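Local coordinates for acetyltransferase, GNAT family (Enterococcus faecalis, PDB 1U6M), which probably transfers an acyl group, most likely acetyl from acetyl-CoA as in other GNAT enzymes, to an acceptor that is not identified, at residues Q147-N152 with K167-V172. Residues are numbered along the deposited sequence; the frame is centred on the assembly and turned at random.
Sequences QALGLN and KGFKDV
F169 reaches strand 148-154 with its ring alone, and the two backbones stay well apart. The closest CA atoms, those of G150 and F169, are 8.1 Å from each other. No hydrogen bond joins the segments. Residues 147-152 enter and follow a strand. Residues 167-172 leave a helix and lead into strand 170-177. G168 ends the helix in a Schellman motif with positive phi (101°), and F169 follows at once.

The CB atoms of L149, L151 and F169 all point toward the opposite segment. L151 covers one face of the F169 ring. Its CD2 sits 3.8 Å from the ring centroid, 20° off the normal, which makes a CH-pi contact. This methyl is shifted toward the rim and comes closest to F169 CE2, at 3.6 Å. L151 CG lies between its own backbone N and carbonyl carbon (chi1 61°), and CG also touches the ring, 3.8 Å from CE2. L149 CD1 meets the CZ end of the ring from the other side of its plane, 3.9 Å from F169 CZ. The carbonyl O of L149 approaches F169 CE2 obliquely at 3.5 Å. G150 has no side chain, and its CA comes near the ring edge, 4.4 Å from CE2.

Strand 148-154, helix 158-165 and strand 170-177 form a beta-alpha-beta crossover. F169, at the end of the crossover, packs back on the first strand. Strand 180-188 lies between the two parallel strands. Its K187 touches F169 and forms a backbone hydrogen bond with L149. On the other side of strand 148-154, strand 112-120 packs W113 on L149 and L115 on L151. L134 of helix 129-135 also touches the F169 side chain, which thus lies between that helix and the sheet.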
ATOM      1  N   GLN A 147       7.143  -1.071  17.350  1.00 44.33           N
ATOM      2  CA  GLN A 147       6.233  -1.427  18.440  1.00 45.95           C
ATOM      3  C   GLN A 147       4.829  -0.903  18.224  1.00 42.36           C
ATOM      4  O   GLN A 147       3.969  -1.103  19.075  1.00 42.10           O
ATOM      5  CB  GLN A 147       6.731  -0.873  19.779  1.00 49.31           C
ATOM      6  CG  GLN A 147       7.857  -1.652  20.398  1.00 60.48           C
ATOM      7  CD  GLN A 147       8.959  -0.722  20.802  1.00 70.74           C
ATOM      8  OE1 GLN A 147       8.794   0.104  21.714  1.00 79.02           O
ATOM      9  NE2 GLN A 147      10.090  -0.811  20.099  1.00 78.11           N
ATOM     10  N   ALA A 148       4.621  -0.209  17.112  1.00 37.92           N
ATOM     11  CA  ALA A 148       3.315   0.269  16.729  1.00 34.07           C
ATOM     12  C   ALA A 148       3.125   0.005  15.210  1.00 32.15           C
ATOM     13  O   ALA A 148       4.078   0.038  14.422  1.00 31.09           O
ATOM     14  CB  ALA A 148       3.152   1.703  17.094  1.00 32.47           C
ATOM     15  N   LEU A 149       1.899  -0.341  14.840  1.00 29.58           N
ATOM     16  CA  LEU A 149       1.513  -0.599  13.466  1.00 27.35           C
ATOM     17  C   LEU A 149       0.527   0.535  13.278  1.00 26.07           C
ATOM     18  O   LEU A 149      -0.370   0.653  14.120  1.00 27.43           O
ATOM     19  CB  LEU A 149       0.781  -1.892  13.439  1.00 26.26           C
ATOM     20  CG  LEU A 149       0.671  -2.897  12.321  1.00 29.18           C
ATOM     21  CD1 LEU A 149      -0.368  -3.937  12.719  1.00 26.94           C
ATOM     22  CD2 LEU A 149       0.308  -2.221  11.010  1.00 30.72           C
ATOM     23  N   GLY A 150       0.661   1.384  12.252  1.00 22.60           N
ATOM     24  CA  GLY A 150      -0.278   2.518  12.138  1.00 20.22           C
ATOM     25  C   GLY A 150      -0.966   2.633  10.796  1.00 19.50           C
ATOM     26  O   GLY A 150      -0.546   1.987   9.852  1.00 18.92           O
ATOM     27  N   LEU A 151      -2.029   3.435  10.705  1.00 19.62           N
ATOM     28  CA  LEU A 151      -2.818   3.525   9.465  1.00 20.90           C
ATOM     29  C   LEU A 151      -3.643   4.802   9.458  1.00 22.08           C
ATOM     30  O   LEU A 151      -3.831   5.440  10.526  1.00 22.52           O
ATOM     31  CB  LEU A 151      -3.726   2.263   9.246  1.00 21.11           C
ATOM     32  CG  LEU A 151      -4.833   1.835  10.234  1.00 21.74           C
ATOM     33  CD1 LEU A 151      -6.034   2.772  10.153  1.00 22.80           C
ATOM     34  CD2 LEU A 151      -5.265   0.428  10.003  1.00 20.96           C
ATOM     35  N   ASN A 152      -4.132   5.201   8.284  1.00 22.89           N
ATOM     36  CA  ASN A 152      -5.063   6.316   8.220  1.00 24.68           C
ATOM     37  C   ASN A 152      -6.370   5.762   7.672  1.00 26.72           C
ATOM     38  O   ASN A 152      -6.336   4.962   6.721  1.00 26.96           O
ATOM     39  CB  ASN A 152      -4.593   7.417   7.264  1.00 24.83           C
ATOM     40  CG  ASN A 152      -3.338   8.109   7.736  1.00 24.79           C
ATOM     41  OD1 ASN A 152      -3.284   8.624   8.816  1.00 25.48           O
ATOM     42  ND2 ASN A 152      -2.314   8.083   6.922  1.00 26.47           N
ATOM     43  N   LYS A 167      -9.831  -4.806  15.930  1.00 31.52           N
ATOM     44  CA  LYS A 167      -8.610  -5.566  15.718  1.00 32.44           C
ATOM     45  C   LYS A 167      -7.576  -4.996  16.663  1.00 30.78           C
ATOM     46  O   LYS A 167      -6.445  -5.399  16.620  1.00 30.81           O
ATOM     47  CB  LYS A 167      -8.108  -5.383  14.276  1.00 33.79           C
ATOM     48  CG  LYS A 167      -8.239  -6.603  13.377  1.00 39.25           C
ATOM     49  CD  LYS A 167      -9.683  -7.041  13.182  1.00 45.24           C
ATOM     50  CE  LYS A 167      -9.764  -8.402  12.504  1.00 46.82           C
ATOM     51  NZ  LYS A 167      -9.046  -8.318  11.171  1.00 48.85           N
ATOM     52  N   GLY A 168      -7.969  -4.035  17.485  1.00 29.44           N
ATOM     53  CA  GLY A 168      -7.069  -3.448  18.491  1.00 28.34           C
ATOM     54  C   GLY A 168      -6.454  -2.096  18.149  1.00 28.83           C
ATOM     55  O   GLY A 168      -5.551  -1.668  18.867  1.00 28.95           O
ATOM     56  N   PHE A 169      -6.881  -1.455  17.036  1.00 28.77           N
ATOM     57  CA  PHE A 169      -6.412  -0.117  16.650  1.00 29.17           C
ATOM     58  C   PHE A 169      -7.117   1.008  17.477  1.00 31.76           C
ATOM     59  O   PHE A 169      -8.299   0.886  17.801  1.00 31.84           O
ATOM     60  CB  PHE A 169      -6.601   0.132  15.152  1.00 26.37           C
ATOM     61  CG  PHE A 169      -5.570  -0.530  14.271  1.00 24.01           C
ATOM     62  CD1 PHE A 169      -5.751  -1.843  13.817  1.00 21.37           C
ATOM     63  CD2 PHE A 169      -4.422   0.175  13.852  1.00 20.90           C
ATOM     64  CE1 PHE A 169      -4.821  -2.483  12.992  1.00 20.06           C
ATOM     65  CE2 PHE A 169      -3.461  -0.441  13.014  1.00 19.24           C
ATOM     66  CZ  PHE A 169      -3.665  -1.779  12.583  1.00 21.79           C
ATOM     67  N   LYS A 170      -6.370   2.068  17.816  1.00 34.45           N
ATOM     68  CA  LYS A 170      -6.836   3.179  18.653  1.00 37.70           C
ATOM     69  C   LYS A 170      -6.506   4.481  17.967  1.00 39.68           C
ATOM     70  O   LYS A 170      -5.383   4.651  17.504  1.00 40.20           O
ATOM     71  CB  LYS A 170      -6.106   3.236  19.999  1.00 38.16           C
ATOM     72  CG  LYS A 170      -5.879   1.934  20.724  1.00 41.67           C
ATOM     73  CD  LYS A 170      -7.033   1.630  21.604  1.00 46.74           C
ATOM     74  CE  LYS A 170      -6.813   0.320  22.294  1.00 51.59           C
ATOM     75  NZ  LYS A 170      -8.157  -0.138  22.765  1.00 57.05           N
ATOM     76  N   ASP A 171      -7.473   5.393  17.939  1.00 41.45           N
ATOM     77  CA  ASP A 171      -7.317   6.735  17.441  1.00 43.95           C
ATOM     78  C   ASP A 171      -6.178   7.412  18.147  1.00 44.45           C
ATOM     79  O   ASP A 171      -6.109   7.347  19.361  1.00 44.58           O
ATOM     80  CB  ASP A 171      -8.587   7.531  17.717  1.00 44.83           C
ATOM     81  CG  ASP A 171      -9.646   7.325  16.661  1.00 47.86           C
ATOM     82  OD1 ASP A 171      -9.806   6.207  16.108  1.00 49.14           O
ATOM     83  OD2 ASP A 171     -10.343   8.316  16.389  1.00 51.94           O
ATOM     84  N   VAL A 172      -5.291   8.054  17.380  1.00 45.55           N
ATOM     85  CA  VAL A 172      -4.065   8.696  17.891  1.00 46.40           C
ATOM     86  C   VAL A 172      -3.990  10.184  17.459  1.00 48.08           C
ATOM     87  O   VAL A 172      -3.652  11.019  18.271  1.00 48.80           O
ATOM     88  CB  VAL A 172      -2.798   7.904  17.477  1.00 46.40           C
ATOM     89  CG1 VAL A 172      -1.498   8.722  17.727  1.00 46.76           C
ATOM     90  CG2 VAL A 172      -2.745   6.559  18.197  1.00 44.83           C
TER